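PDB 5WIX: p-47 protein, which is of unknown function but has a tulip-domain fold similar to that of bactericidal/permeability-increasing protein, a lipid-binding protein. Local coordinates for residues I25-S30 against V234-S239; I69-T74 against T198-G203; L123-G128 against Y171-L176; N281-Y286 against P297-F302; K347-E352 against F393-N398. All blocks are in the same frame, centred on the assembly; numbering follows the deposited sequence.

Interaction 1 of 5, residues I25-S30 against V234-S239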
# COMPACT_ATOMS: atom_id res chain seq x y z
N ILE A 25 -4.45 -2.52 -2.19
CA ILE A 25 -3.14 -2.08 -1.75
C ILE A 25 -2.40 -1.58 -2.97
O ILE A 25 -2.39 -2.25 -4.01
CB ILE A 25 -2.34 -3.22 -1.07
CG1 ILE A 25 -3.01 -3.66 0.22
CG2 ILE A 25 -0.92 -2.78 -0.79
CD1 ILE A 25 -2.19 -4.64 1.02
N VAL A 26 -1.82 -0.39 -2.87
CA VAL A 26 -1.08 0.19 -3.98
C VAL A 26 0.36 0.40 -3.55
O VAL A 26 0.60 0.94 -2.47
CB VAL A 26 -1.71 1.52 -4.43
CG1 VAL A 26 -0.97 2.12 -5.62
CG2 VAL A 26 -3.19 1.32 -4.75
N TYR A 27 1.32 -0.07 -4.36
CA TYR A 27 2.75 0.19 -4.12
C TYR A 27 3.32 1.17 -5.13
O TYR A 27 2.85 1.22 -6.26
CB TYR A 27 3.56 -1.11 -4.16
CG TYR A 27 2.92 -2.22 -3.38
CD1 TYR A 27 3.24 -2.44 -2.05
CD2 TYR A 27 2.00 -3.05 -3.98
CE1 TYR A 27 2.66 -3.46 -1.32
CE2 TYR A 27 1.41 -4.07 -3.29
CZ TYR A 27 1.74 -4.28 -1.95
OH TYR A 27 1.14 -5.32 -1.25
N GLY A 28 4.35 1.92 -4.74
CA GLY A 28 4.95 2.91 -5.62
C GLY A 28 6.43 3.21 -5.39
O GLY A 28 6.92 3.16 -4.26
N CYS A 29 7.13 3.53 -6.48
CA CYS A 29 8.56 3.86 -6.40
C CYS A 29 9.01 5.02 -7.33
O CYS A 29 8.53 5.18 -8.45
CB CYS A 29 9.40 2.61 -6.71
SG CYS A 29 11.19 2.81 -6.40
N SER A 30 9.95 5.81 -6.82
CA SER A 30 10.53 6.92 -7.56
C SER A 30 11.30 6.42 -8.77
O SER A 30 12.09 5.48 -8.66
CB SER A 30 11.45 7.75 -6.65
OG SER A 30 12.11 8.80 -7.33
N VAL A 234 10.10 5.33 -1.55
CA VAL A 234 9.11 4.28 -1.76
C VAL A 234 7.87 4.52 -0.89
O VAL A 234 7.96 5.01 0.24
CB VAL A 234 9.69 2.87 -1.47
CG1 VAL A 234 8.62 1.79 -1.59
CG2 VAL A 234 10.80 2.56 -2.43
N GLY A 235 6.71 4.19 -1.46
CA GLY A 235 5.45 4.37 -0.78
C GLY A 235 4.56 3.15 -0.90
O GLY A 235 4.71 2.32 -1.82
N LEU A 236 3.61 3.08 0.03
CA LEU A 236 2.67 1.96 0.16
C LEU A 236 1.35 2.52 0.69
O LEU A 236 1.34 3.18 1.73
CB LEU A 236 3.25 0.89 1.08
CG LEU A 236 2.66 -0.50 1.33
CD1 LEU A 236 3.73 -1.55 1.57
CD2 LEU A 236 1.73 -0.44 2.54
N LEU A 237 0.27 2.26 -0.03
CA LEU A 237 -1.04 2.74 0.38
C LEU A 237 -2.04 1.62 0.68
O LEU A 237 -2.44 0.87 -0.23
CB LEU A 237 -1.64 3.64 -0.68
CG LEU A 237 -2.79 4.46 -0.09
CD1 LEU A 237 -2.34 4.99 1.27
CD2 LEU A 237 -3.19 5.60 -1.01
N ILE A 238 -2.44 1.51 1.95
CA ILE A 238 -3.43 0.51 2.39
C ILE A 238 -4.85 1.09 2.42
O ILE A 238 -5.07 2.17 3.00
CB ILE A 238 -3.09 -0.04 3.78
CG1 ILE A 238 -1.85 -0.92 3.72
CG2 ILE A 238 -4.24 -0.84 4.32
CD1 ILE A 238 -1.05 -0.89 5.00
N SER A 239 -5.78 0.40 1.77
CA SER A 239 -7.19 0.80 1.74
C SER A 239 -7.75 0.93 3.16
O SER A 239 -7.23 0.31 4.10
CB SER A 239 -8.02 -0.22 0.97
OG SER A 239 -8.29 -1.37 1.77
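Val-234 lies against Gly-28 and Cys-29, near one end of a regular antiparallel strand pair. Its CB stands 3.9 Å from Gly-28 O. CG1, anti to the backbone N (chi1 176°), leans back over the same oxygen, with Val-234 CG1 3.4 Å from Gly-28 O. The other methyl turns to the sulfur of Cys-29: Val-234 CG2 is 4.0 Å from Cys-29 SG. The valine thus spans a non-hydrogen-bonded pair and the carbonyl next to it.

Further along the same face, Tyr-27 and Leu-236 run side by side. Leu-236 CD1 meets the edge of the phenol ring, near its plane, 3.6 Å from Tyr-27 CE1. The opposite face carries Val-26 and Leu-237, whose CB atoms are 4.3 Å apart. Gly-28 and Gly-235 follow on that face, with no side chains between them.

Four backbone bonds hold the ladder. Val-26 and Leu-237 exchange two, the shorter from Leu-237 N to Val-26 O at 2.8 Å and almost straight (173°). Gly-28 and Gly-235 exchange the other two.

All the touching residues are buried. Trp-409 of strand 407-409 packs on Cys-29, Val-234 and Tyr-27. Strand 203-210 flanks 25-30, and strand 426-432 flanks 234-238. Each of the two strands then leads into a helix, 31-42 after Ser-30 and 240-252 after Ser-239, with these serines as N-caps.

Interaction 2 of 5, residues I69-T74 against T198-G203; sequences IINGGT and TDNNDG
The carboxylate of Asp-202 and the backbone carbonyl of Asn-200 both close on the side-chain amide of Asn-71. Asp-202 OD2 lies 3.0 Å from Asn-71 CG, and Asn-200 O lies 3.3 Å from that same carbon. These distances are evidence of closeness only. Which way round the amide lies is doubtful, so it is not settled which of its ends faces which oxygen. The amide sits in a polar notch formed by the loop 198-203. Its plane is turned 42° from that of the carboxylate, so the two flat groups are neither coplanar nor perpendicular.

Asn-71 has CG anti to its own carbonyl carbon (chi1 -69°), and this sends the amide across to the loop. The Asp-202 carboxylate lies across from it. The side chain of Asn-200 is at the rim.

Asp-202 is buried and Asn-200 exposed, in a contact at the surface of the protein. Pro-197 touches both Asn-71 and Asp-202. Asn-31, from the start of helix 31-42, bonds to the backbone of Asp-202.

This is a polar loop-to-loop contact between two sheets. It joins the end of strand 58-70 to the connection between the neighbouring antiparallel strands 187-195 and 203-210.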
# COMPACT_ATOMS: atom_id res chain seq x y z
N ILE A 69 14.52 6.06 -17.52
CA ILE A 69 13.06 6.07 -17.57
C ILE A 69 12.57 7.52 -17.46
O ILE A 69 13.14 8.31 -16.70
CB ILE A 69 12.49 5.20 -16.44
CG1 ILE A 69 13.28 3.89 -16.37
CG2 ILE A 69 11.00 4.95 -16.64
CD1 ILE A 69 13.03 3.10 -15.12
N ILE A 70 11.55 7.86 -18.25
CA ILE A 70 11.03 9.23 -18.24
C ILE A 70 9.50 9.22 -18.28
O ILE A 70 8.87 8.17 -18.42
CB ILE A 70 11.56 10.11 -19.45
CG1 ILE A 70 10.90 9.72 -20.78
CG2 ILE A 70 13.09 10.07 -19.55
CD1 ILE A 70 11.14 10.73 -21.92
N ASN A 71 8.92 10.41 -18.16
CA ASN A 71 7.47 10.59 -18.29
C ASN A 71 6.92 10.14 -19.63
O ASN A 71 7.67 9.84 -20.55
CB ASN A 71 7.08 12.06 -18.10
CG ASN A 71 7.28 12.54 -16.68
OD1 ASN A 71 8.33 12.33 -16.09
ND2 ASN A 71 6.27 13.21 -16.14
N GLY A 72 5.60 10.13 -19.74
CA GLY A 72 4.94 9.85 -21.00
C GLY A 72 4.53 8.40 -21.10
O GLY A 72 3.84 7.99 -22.04
N GLY A 73 4.98 7.63 -20.11
CA GLY A 73 4.61 6.23 -20.01
C GLY A 73 3.14 6.07 -19.68
O GLY A 73 2.65 6.57 -18.66
N THR A 74 2.43 5.35 -20.55
CA THR A 74 1.00 5.12 -20.40
C THR A 74 0.74 3.65 -20.12
O THR A 74 1.37 2.78 -20.74
CB THR A 74 0.21 5.52 -21.67
OG1 THR A 74 0.38 6.92 -21.95
CG2 THR A 74 -1.26 5.20 -21.51
N THR A 198 1.73 16.33 -13.39
CA THR A 198 1.62 17.57 -14.16
C THR A 198 2.96 18.32 -14.13
O THR A 198 3.48 18.72 -15.18
CB THR A 198 0.47 18.44 -13.62
OG1 THR A 198 0.78 18.88 -12.29
CG2 THR A 198 -0.83 17.64 -13.59
N ASP A 199 3.54 18.48 -12.93
CA ASP A 199 4.95 18.85 -12.82
C ASP A 199 5.76 17.68 -13.35
O ASP A 199 5.20 16.61 -13.60
CB ASP A 199 5.35 19.19 -11.37
CG ASP A 199 5.19 18.01 -10.41
OD1 ASP A 199 4.77 16.92 -10.84
OD2 ASP A 199 5.49 18.18 -9.21
N ASN A 200 7.07 17.84 -13.51
CA ASN A 200 7.80 16.82 -14.26
C ASN A 200 8.11 15.50 -13.52
O ASN A 200 7.80 14.44 -14.04
CB ASN A 200 9.09 17.40 -14.82
CG ASN A 200 9.81 16.42 -15.72
OD1 ASN A 200 10.80 15.81 -15.32
ND2 ASN A 200 9.29 16.24 -16.94
N ASN A 201 8.74 15.54 -12.34
CA ASN A 201 9.26 14.29 -11.77
C ASN A 201 8.17 13.30 -11.42
O ASN A 201 7.02 13.68 -11.26
CB ASN A 201 10.13 14.58 -10.54
CG ASN A 201 11.58 14.81 -10.89
OD1 ASN A 201 12.06 14.36 -11.92
ND2 ASN A 201 12.28 15.52 -10.02
N ASP A 202 8.53 12.02 -11.30
CA ASP A 202 7.53 10.95 -11.22
C ASP A 202 7.99 9.67 -10.59
O ASP A 202 9.18 9.42 -10.42
CB ASP A 202 7.01 10.64 -12.61
CG ASP A 202 8.11 10.68 -13.69
OD1 ASP A 202 9.23 11.21 -13.41
OD2 ASP A 202 7.86 10.18 -14.84
N GLY A 203 7.00 8.86 -10.24
CA GLY A 203 7.24 7.53 -9.73
C GLY A 203 6.26 6.59 -10.39
O GLY A 203 5.08 6.92 -10.52

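Interaction 3 of 5, residues L123-G128 against Y171-L176; sequences LKFSFG and YIFASL
Phe-173 and Phe-125 form the apolar centre, a T-shaped (edge-to-face) pair. The edge of Phe-173 points at the face of Phe-125. Its CE2 stands over the middle of that ring, and Phe-173 CZ comes to 3.5 Å from Phe-125 CE2. The ring centroids are 4.9 Å apart and the planes meet at 73°. Both rings have CG anti to the carbonyl carbon of their own residue (chi1 -83° for Phe-125), and this swings them into the same space from the two segments. One face of Phe-173 is covered near its rim by CD2 of Tyr-171, from its own segment.

Leu-123 extends the apolar patch. Its CG lies 4.2 Å from Phe-173 CB, and its CB lies 4.4 Å from Ala-174 CB. Val-34 of helix 31-42 packs on Phe-173.

Outside this core the backbones take over. Phe-173 N donates to Leu-123 O at 2.8 Å, nearly along the C=O axis, but bent at the hydrogen. Leu-123 N donates to Ala-174 O at 3.0 Å. At the partly exposed margin, the methylenes of Lys-124 pass beside a carbonyl, with Lys-124 CG 3.7 Å from Tyr-171 O. The hydroxyl of Tyr-171 is bonded to Asn-410.

Strand 120-125 runs beside strand 174-177 here, joined by the two backbone bonds, and the edge-to-face pair lies next to them. The contact belongs to a curled antiparallel sheet packed against a helix, as in a tulip domain.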
# COMPACT_ATOMS: atom_id res chain seq x y z
N LEU A 123 9.02 -8.77 -11.75
CA LEU A 123 8.71 -7.76 -12.75
C LEU A 123 9.93 -7.41 -13.61
O LEU A 123 10.92 -6.87 -13.11
CB LEU A 123 8.14 -6.50 -12.09
CG LEU A 123 7.71 -5.43 -13.08
CD1 LEU A 123 6.77 -6.00 -14.13
CD2 LEU A 123 7.06 -4.25 -12.39
N LYS A 124 9.84 -7.73 -14.90
CA LYS A 124 10.95 -7.53 -15.82
C LYS A 124 10.46 -6.83 -17.08
O LYS A 124 9.26 -6.61 -17.22
CB LYS A 124 11.61 -8.87 -16.16
CG LYS A 124 12.12 -9.65 -14.95
CD LYS A 124 13.22 -10.66 -15.30
CE LYS A 124 12.69 -11.84 -16.11
NZ LYS A 124 13.79 -12.73 -16.59
N PHE A 125 11.38 -6.47 -17.97
CA PHE A 125 11.02 -6.02 -19.32
C PHE A 125 10.37 -7.15 -20.11
O PHE A 125 10.63 -8.32 -19.82
CB PHE A 125 12.26 -5.58 -20.08
CG PHE A 125 12.69 -4.18 -19.81
CD1 PHE A 125 11.93 -3.10 -20.26
CD2 PHE A 125 13.91 -3.92 -19.19
CE1 PHE A 125 12.35 -1.79 -20.05
CE2 PHE A 125 14.34 -2.62 -18.98
CZ PHE A 125 13.56 -1.55 -19.41
N SER A 126 9.57 -6.84 -21.12
CA SER A 126 9.04 -7.92 -21.96
C SER A 126 8.76 -7.51 -23.41
O SER A 126 7.83 -6.75 -23.68
CB SER A 126 7.75 -8.49 -21.34
OG SER A 126 6.60 -7.75 -21.72
N PHE A 127 9.55 -8.03 -24.34
CA PHE A 127 9.32 -7.75 -25.75
C PHE A 127 8.90 -9.02 -26.49
O PHE A 127 9.60 -9.50 -27.38
CB PHE A 127 10.56 -7.15 -26.44
CG PHE A 127 11.54 -6.52 -25.50
CD1 PHE A 127 11.16 -5.52 -24.63
CD2 PHE A 127 12.87 -6.91 -25.52
CE1 PHE A 127 12.09 -4.94 -23.77
CE2 PHE A 127 13.80 -6.33 -24.67
CZ PHE A 127 13.41 -5.35 -23.79
N GLY A 128 7.75 -9.56 -26.10
CA GLY A 128 7.22 -10.74 -26.76
C GLY A 128 6.63 -10.39 -28.11
O GLY A 128 7.28 -9.78 -28.96
N TYR A 171 16.87 -7.49 -16.09
CA TYR A 171 16.79 -6.60 -14.94
C TYR A 171 15.47 -6.71 -14.20
O TYR A 171 14.41 -6.74 -14.81
CB TYR A 171 17.01 -5.15 -15.34
CG TYR A 171 16.99 -4.27 -14.12
CD1 TYR A 171 17.95 -4.45 -13.13
CD2 TYR A 171 16.01 -3.31 -13.93
CE1 TYR A 171 17.95 -3.68 -11.98
CE2 TYR A 171 16.00 -2.52 -12.79
CZ TYR A 171 16.97 -2.71 -11.81
OH TYR A 171 16.99 -1.96 -10.66
N ILE A 172 15.57 -6.77 -12.87
CA ILE A 172 14.41 -6.97 -12.01
C ILE A 172 13.91 -5.67 -11.42
O ILE A 172 14.49 -5.17 -10.46
CB ILE A 172 14.74 -7.90 -10.86
CG1 ILE A 172 15.56 -9.09 -11.35
CG2 ILE A 172 13.46 -8.32 -10.17
CD1 ILE A 172 16.11 -9.95 -10.21
N PHE A 173 12.83 -5.14 -11.96
CA PHE A 173 12.30 -3.87 -11.50
C PHE A 173 11.67 -3.95 -10.11
O PHE A 173 11.65 -2.96 -9.37
CB PHE A 173 11.27 -3.33 -12.49
CG PHE A 173 11.88 -2.72 -13.71
CD1 PHE A 173 12.69 -1.62 -13.61
CD2 PHE A 173 11.63 -3.26 -14.97
CE1 PHE A 173 13.25 -1.06 -14.73
CE2 PHE A 173 12.18 -2.71 -16.09
CZ PHE A 173 12.99 -1.60 -15.97
N ALA A 174 11.15 -5.12 -9.77
CA ALA A 174 10.56 -5.33 -8.45
C ALA A 174 10.29 -6.80 -8.22
O ALA A 174 9.89 -7.51 -9.14
CB ALA A 174 9.27 -4.54 -8.30
N SER A 175 10.54 -7.26 -7.00
CA SER A 175 10.13 -8.59 -6.61
C SER A 175 8.76 -8.46 -5.96
O SER A 175 8.52 -7.56 -5.15
CB SER A 175 11.13 -9.24 -5.67
OG SER A 175 11.14 -8.61 -4.40
N LEU A 176 7.85 -9.33 -6.36
CA LEU A 176 6.54 -9.36 -5.76
C LEU A 176 6.27 -10.73 -5.16
O LEU A 176 6.37 -11.76 -5.84
CB LEU A 176 5.47 -9.01 -6.79
CG LEU A 176 4.10 -8.84 -6.14
CD1 LEU A 176 3.27 -7.78 -6.86
CD2 LEU A 176 3.36 -10.17 -6.07

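Interaction 4 of 5, residues N281-Y286 against P297-F302; sequences NTLNWY and PEINDF
Pro-297 and Ile-299, two bumps of segment 297-302, meet Trp-285 at its CB and along its six-membered ring. The pyrrolidine ring fits against the root of the indole, with Pro-297 CG 3.5 Å from Trp-285 CB. Further out, the tip of Ile-299 lies next to the six-membered ring: Ile-299 CD1 is 3.4 Å from Trp-285 CE3. Both approaches are oblique. Trp-285 has CG anti to its backbone N (chi1 -156°), which sets the indole beside these two residues. Its NE1 bonds to Ser-386 of helix 370-390.

Leu-283 is the bump in return. Its CD1 fills a hollow between Ile-299 CB and Phe-302, 3.9 Å from Phe-302 CB. The chain turns a corner at Asp-301, and this brings Phe-302 across the leucine at about a right angle. On the other face, Thr-282 CG2 rests against Glu-298 CB at 3.9 Å.

The backbones hold this fit with one good bond, Leu-283 N to Ile-299 O at 3.1 Å. The reverse bond, and that from Trp-285 N to Pro-297 O, are weak.

A classic beta bulge, Asn-300 and Asp-301 opposite Ser-317, marks the corner. Short strand 283-284 thus pairs antiparallel with bent strand 293-307, in a curled sheet packed on helix 370-390, in keeping with a tulip fold.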
# COMPACT_ATOMS: atom_id res chain seq x y z
N ASN A 281 -21.51 -9.56 18.57
CA ASN A 281 -22.34 -10.00 19.68
C ASN A 281 -21.96 -9.30 20.98
O ASN A 281 -21.14 -8.37 20.98
CB ASN A 281 -22.23 -11.52 19.85
CG ASN A 281 -20.79 -12.00 19.85
OD1 ASN A 281 -19.90 -11.37 20.42
ND2 ASN A 281 -20.55 -13.12 19.19
N THR A 282 -22.54 -9.77 22.09
CA THR A 282 -22.35 -9.13 23.38
C THR A 282 -20.87 -9.17 23.78
O THR A 282 -20.24 -10.23 23.76
CB THR A 282 -23.22 -9.79 24.49
OG1 THR A 282 -24.60 -9.81 24.09
CG2 THR A 282 -23.09 -9.02 25.80
N LEU A 283 -20.33 -8.01 24.13
CA LEU A 283 -18.96 -7.93 24.62
C LEU A 283 -18.94 -8.00 26.15
O LEU A 283 -19.49 -7.13 26.83
CB LEU A 283 -18.30 -6.63 24.14
CG LEU A 283 -18.60 -6.28 22.68
CD1 LEU A 283 -18.01 -4.91 22.31
CD2 LEU A 283 -18.08 -7.36 21.75
N ASN A 284 -18.30 -9.03 26.69
CA ASN A 284 -18.27 -9.17 28.16
C ASN A 284 -17.08 -8.46 28.78
O ASN A 284 -15.93 -8.96 28.74
CB ASN A 284 -18.29 -10.64 28.55
CG ASN A 284 -19.49 -11.38 27.95
OD1 ASN A 284 -20.64 -10.95 28.08
ND2 ASN A 284 -19.20 -12.48 27.25
N TRP A 285 -17.33 -7.28 29.34
CA TRP A 285 -16.25 -6.51 29.94
C TRP A 285 -15.62 -7.26 31.10
O TRP A 285 -16.23 -8.15 31.71
CB TRP A 285 -16.75 -5.16 30.42
CG TRP A 285 -15.68 -4.16 30.51
CD1 TRP A 285 -15.02 -3.74 31.63
CD2 TRP A 285 -15.12 -3.42 29.42
NE1 TRP A 285 -14.09 -2.79 31.31
CE2 TRP A 285 -14.13 -2.57 29.96
CE3 TRP A 285 -15.35 -3.40 28.05
CZ2 TRP A 285 -13.38 -1.71 29.17
CZ3 TRP A 285 -14.61 -2.55 27.27
CH2 TRP A 285 -13.63 -1.71 27.83
N TYR A 286 -14.39 -6.89 31.40
CA TYR A 286 -13.71 -7.47 32.55
C TYR A 286 -14.22 -6.86 33.86
O TYR A 286 -14.90 -5.83 33.86
CB TYR A 286 -12.20 -7.30 32.41
CG TYR A 286 -11.70 -5.88 32.44
CD1 TYR A 286 -11.40 -5.27 33.65
CD2 TYR A 286 -11.50 -5.15 31.27
CE1 TYR A 286 -10.92 -3.96 33.69
CE2 TYR A 286 -11.02 -3.85 31.30
CZ TYR A 286 -10.73 -3.26 32.51
OH TYR A 286 -10.26 -1.96 32.57
N PRO A 297 -19.66 -5.16 33.49
CA PRO A 297 -20.61 -4.53 32.56
C PRO A 297 -20.57 -5.22 31.22
O PRO A 297 -19.60 -5.94 30.96
CB PRO A 297 -20.10 -3.10 32.46
CG PRO A 297 -18.63 -3.24 32.69
CD PRO A 297 -18.45 -4.34 33.69
N GLU A 298 -21.60 -5.05 30.41
CA GLU A 298 -21.58 -5.61 29.06
C GLU A 298 -22.07 -4.60 28.03
O GLU A 298 -23.17 -4.05 28.14
CB GLU A 298 -22.42 -6.89 28.99
CG GLU A 298 -23.84 -6.72 29.46
CD GLU A 298 -24.50 -8.04 29.80
OE1 GLU A 298 -25.24 -8.54 28.92
OE2 GLU A 298 -24.29 -8.57 30.93
N ILE A 299 -21.22 -4.36 27.03
CA ILE A 299 -21.60 -3.54 25.90
C ILE A 299 -22.41 -4.37 24.91
O ILE A 299 -21.99 -5.47 24.51
CB ILE A 299 -20.37 -2.95 25.19
CG1 ILE A 299 -19.53 -2.12 26.16
CG2 ILE A 299 -20.82 -2.06 24.07
CD1 ILE A 299 -18.05 -2.47 26.18
N ASN A 300 -23.57 -3.86 24.50
CA ASN A 300 -24.49 -4.63 23.68
C ASN A 300 -24.45 -4.38 22.18
O ASN A 300 -24.68 -5.30 21.40
CB ASN A 300 -25.91 -4.40 24.17
CG ASN A 300 -26.24 -5.27 25.34
OD1 ASN A 300 -25.90 -6.46 25.35
ND2 ASN A 300 -26.89 -4.70 26.35
N ASP A 301 -24.20 -3.13 21.79
CA ASP A 301 -23.84 -2.80 20.40
C ASP A 301 -22.68 -1.80 20.37
O ASP A 301 -22.60 -0.87 21.18
CB ASP A 301 -25.04 -2.28 19.61
CG ASP A 301 -25.77 -1.15 20.31
OD1 ASP A 301 -25.12 -0.31 20.97
OD2 ASP A 301 -27.01 -1.10 20.19
N PHE A 302 -21.76 -2.02 19.43
CA PHE A 302 -20.50 -1.29 19.41
C PHE A 302 -20.19 -0.90 17.99
O PHE A 302 -20.37 -1.70 17.08
CB PHE A 302 -19.39 -2.14 19.99
CG PHE A 302 -18.03 -1.51 19.95
CD1 PHE A 302 -17.50 -0.93 21.10
CD2 PHE A 302 -17.26 -1.56 18.81
CE1 PHE A 302 -16.24 -0.38 21.09
CE2 PHE A 302 -16.00 -1.01 18.80
CZ PHE A 302 -15.48 -0.42 19.94

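Interaction 5 of 5, residues K347-E352 against F393-N398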
# COMPACT_ATOMS: atom_id res chain seq x y z
N LYS A 347 8.91 5.27 15.23
CA LYS A 347 8.00 4.66 14.24
C LYS A 347 6.84 3.90 14.92
O LYS A 347 6.58 2.74 14.60
CB LYS A 347 8.77 3.73 13.29
CG LYS A 347 10.22 4.14 12.98
CD LYS A 347 10.31 5.47 12.25
CE LYS A 347 11.75 5.84 11.94
NZ LYS A 347 11.84 7.16 11.23
N LYS A 348 6.16 4.58 15.84
CA LYS A 348 5.02 4.02 16.57
C LYS A 348 3.69 4.67 16.14
O LYS A 348 3.57 5.89 16.12
CB LYS A 348 5.21 4.20 18.09
CG LYS A 348 6.39 3.42 18.70
CD LYS A 348 6.27 1.92 18.41
CE LYS A 348 7.45 1.13 18.98
NZ LYS A 348 7.25 -0.34 18.83
N VAL A 349 2.69 3.84 15.82
CA VAL A 349 1.34 4.35 15.58
C VAL A 349 0.48 4.22 16.85
O VAL A 349 0.48 3.21 17.54
CB VAL A 349 0.66 3.61 14.40
CG1 VAL A 349 -0.85 3.81 14.43
CG2 VAL A 349 1.25 4.10 13.08
N SER A 350 -0.28 5.28 17.14
CA SER A 350 -0.84 5.50 18.46
C SER A 350 -2.21 6.11 18.29
O SER A 350 -2.46 6.84 17.32
CB SER A 350 0.09 6.43 19.26
OG SER A 350 -0.50 6.90 20.45
N PHE A 351 -3.12 5.83 19.20
CA PHE A 351 -4.38 6.56 19.22
C PHE A 351 -4.63 7.09 20.61
O PHE A 351 -4.58 6.36 21.62
CB PHE A 351 -5.54 5.69 18.77
CG PHE A 351 -5.36 5.12 17.41
CD1 PHE A 351 -6.08 5.64 16.33
CD2 PHE A 351 -4.49 4.06 17.19
CE1 PHE A 351 -5.93 5.10 15.07
CE2 PHE A 351 -4.34 3.51 15.92
CZ PHE A 351 -5.06 4.03 14.86
N GLU A 352 -4.90 8.39 20.67
CA GLU A 352 -5.21 9.01 21.93
C GLU A 352 -6.63 9.54 21.92
O GLU A 352 -7.31 9.55 20.89
CB GLU A 352 -4.21 10.12 22.22
CG GLU A 352 -4.33 11.32 21.37
CD GLU A 352 -3.19 12.27 21.59
OE1 GLU A 352 -2.33 11.94 22.45
OE2 GLU A 352 -3.15 13.33 20.91
N PHE A 393 -4.67 3.15 22.87
CA PHE A 393 -3.60 2.18 22.81
C PHE A 393 -2.57 2.52 21.73
O PHE A 393 -2.64 3.58 21.12
CB PHE A 393 -4.21 0.80 22.55
CG PHE A 393 -5.26 0.82 21.49
CD1 PHE A 393 -4.91 0.76 20.13
CD2 PHE A 393 -6.60 0.96 21.83
CE1 PHE A 393 -5.88 0.80 19.12
CE2 PHE A 393 -7.59 1.00 20.85
CZ PHE A 393 -7.22 0.92 19.48
N GLU A 394 -1.65 1.59 21.49
CA GLU A 394 -0.58 1.72 20.50
C GLU A 394 -0.46 0.41 19.73
O GLU A 394 -0.32 -0.64 20.35
CB GLU A 394 0.76 2.08 21.18
CG GLU A 394 2.02 1.76 20.35
CD GLU A 394 3.33 2.23 21.00
OE1 GLU A 394 3.58 3.47 21.09
OE2 GLU A 394 4.14 1.36 21.38
N LEU A 395 -0.48 0.47 18.39
CA LEU A 395 -0.38 -0.76 17.58
C LEU A 395 1.00 -1.38 17.73
O LEU A 395 1.93 -0.74 18.24
CB LEU A 395 -0.68 -0.48 16.11
CG LEU A 395 -1.92 0.31 15.66
CD1 LEU A 395 -1.94 0.34 14.09
CD2 LEU A 395 -3.23 -0.24 16.21
N ALA A 396 1.15 -2.64 17.34
CA ALA A 396 2.42 -3.32 17.63
C ALA A 396 3.08 -3.90 16.39
O ALA A 396 4.13 -4.56 16.48
CB ALA A 396 2.19 -4.42 18.66
N ASN A 397 2.47 -3.64 15.24
CA ASN A 397 3.04 -4.05 13.97
C ASN A 397 4.44 -3.55 13.77
O ASN A 397 4.86 -2.55 14.37
CB ASN A 397 2.16 -3.59 12.85
CG ASN A 397 0.77 -4.14 12.98
OD1 ASN A 397 -0.00 -3.69 13.83
ND2 ASN A 397 0.44 -5.14 12.16
N ASN A 398 5.19 -4.29 12.96
CA ASN A 398 6.47 -3.83 12.47
C ASN A 398 6.23 -3.29 11.07
O ASN A 398 6.10 -4.07 10.12
CB ASN A 398 7.50 -4.95 12.47
CG ASN A 398 8.88 -4.47 12.09
OD1 ASN A 398 9.04 -3.33 11.62
ND2 ASN A 398 9.89 -5.31 12.29
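Glu-394 meets Ser-350 in a single backbone bridge, although its own segment is a loop without regular strand. The CA atoms of Ser-350 and Glu-394 are 4.3 Å apart. Backbone bonds lie to either side of the bridge. Phe-351 N donates to Phe-393 O at 3.0 Å and almost straight (176°). Leu-395 N donates to Val-349 O at 3.0 Å, in a more bent bond.

Leu-395 straddles two side chains of the strand with its fork. Its CD1 lies beside Val-349 CG1 at 3.7 Å, and its CD2 reaches Phe-351 CE2 at 3.9 Å. The rings of Phe-351 and Phe-393 meet obliquely, with planes at 45° and centroids 5.8 Å apart.

On the outer side the extended Glu-394 crosses the bent chain of Lys-348 obliquely. The carboxylate touches methylenes rather than the ammonium, with Glu-394 OE1 3.5 Å from Lys-348 CB. Lys-348 NZ stays 4.4 Å from Glu-394 OE2, beyond a salt bridge, so any attraction is probably modest.

The loop joins helix 370-390 to helix 399-403 and lies along strand 348-363. Phe-340 of the adjacent strand 328-343 and Phe-399 pack on Val-349. Phe-393 packs on helix 240-252.

In the fold
From the N terminus, interaction 1 opens first, at 25-30, and its long loop closes only at 234-239. Interaction 2 opens and closes within that loop, and interaction 3 within interaction 2. No loops cross. These two inner contacts touch each other where Ile-69 packs on Phe-173. Interactions 4 and 5 follow in series, after interaction 1 has closed. Interaction 1 lies in the central sheet, near the middle of the elongated chain. Interaction 2 links the sheet of strand 58-70 to the central one, and interaction 3 lies within the former. Interaction 4 lies within the sheet of strands 293-307 and 348-363, and interaction 5 fastens the loop after helix 370-390 to it.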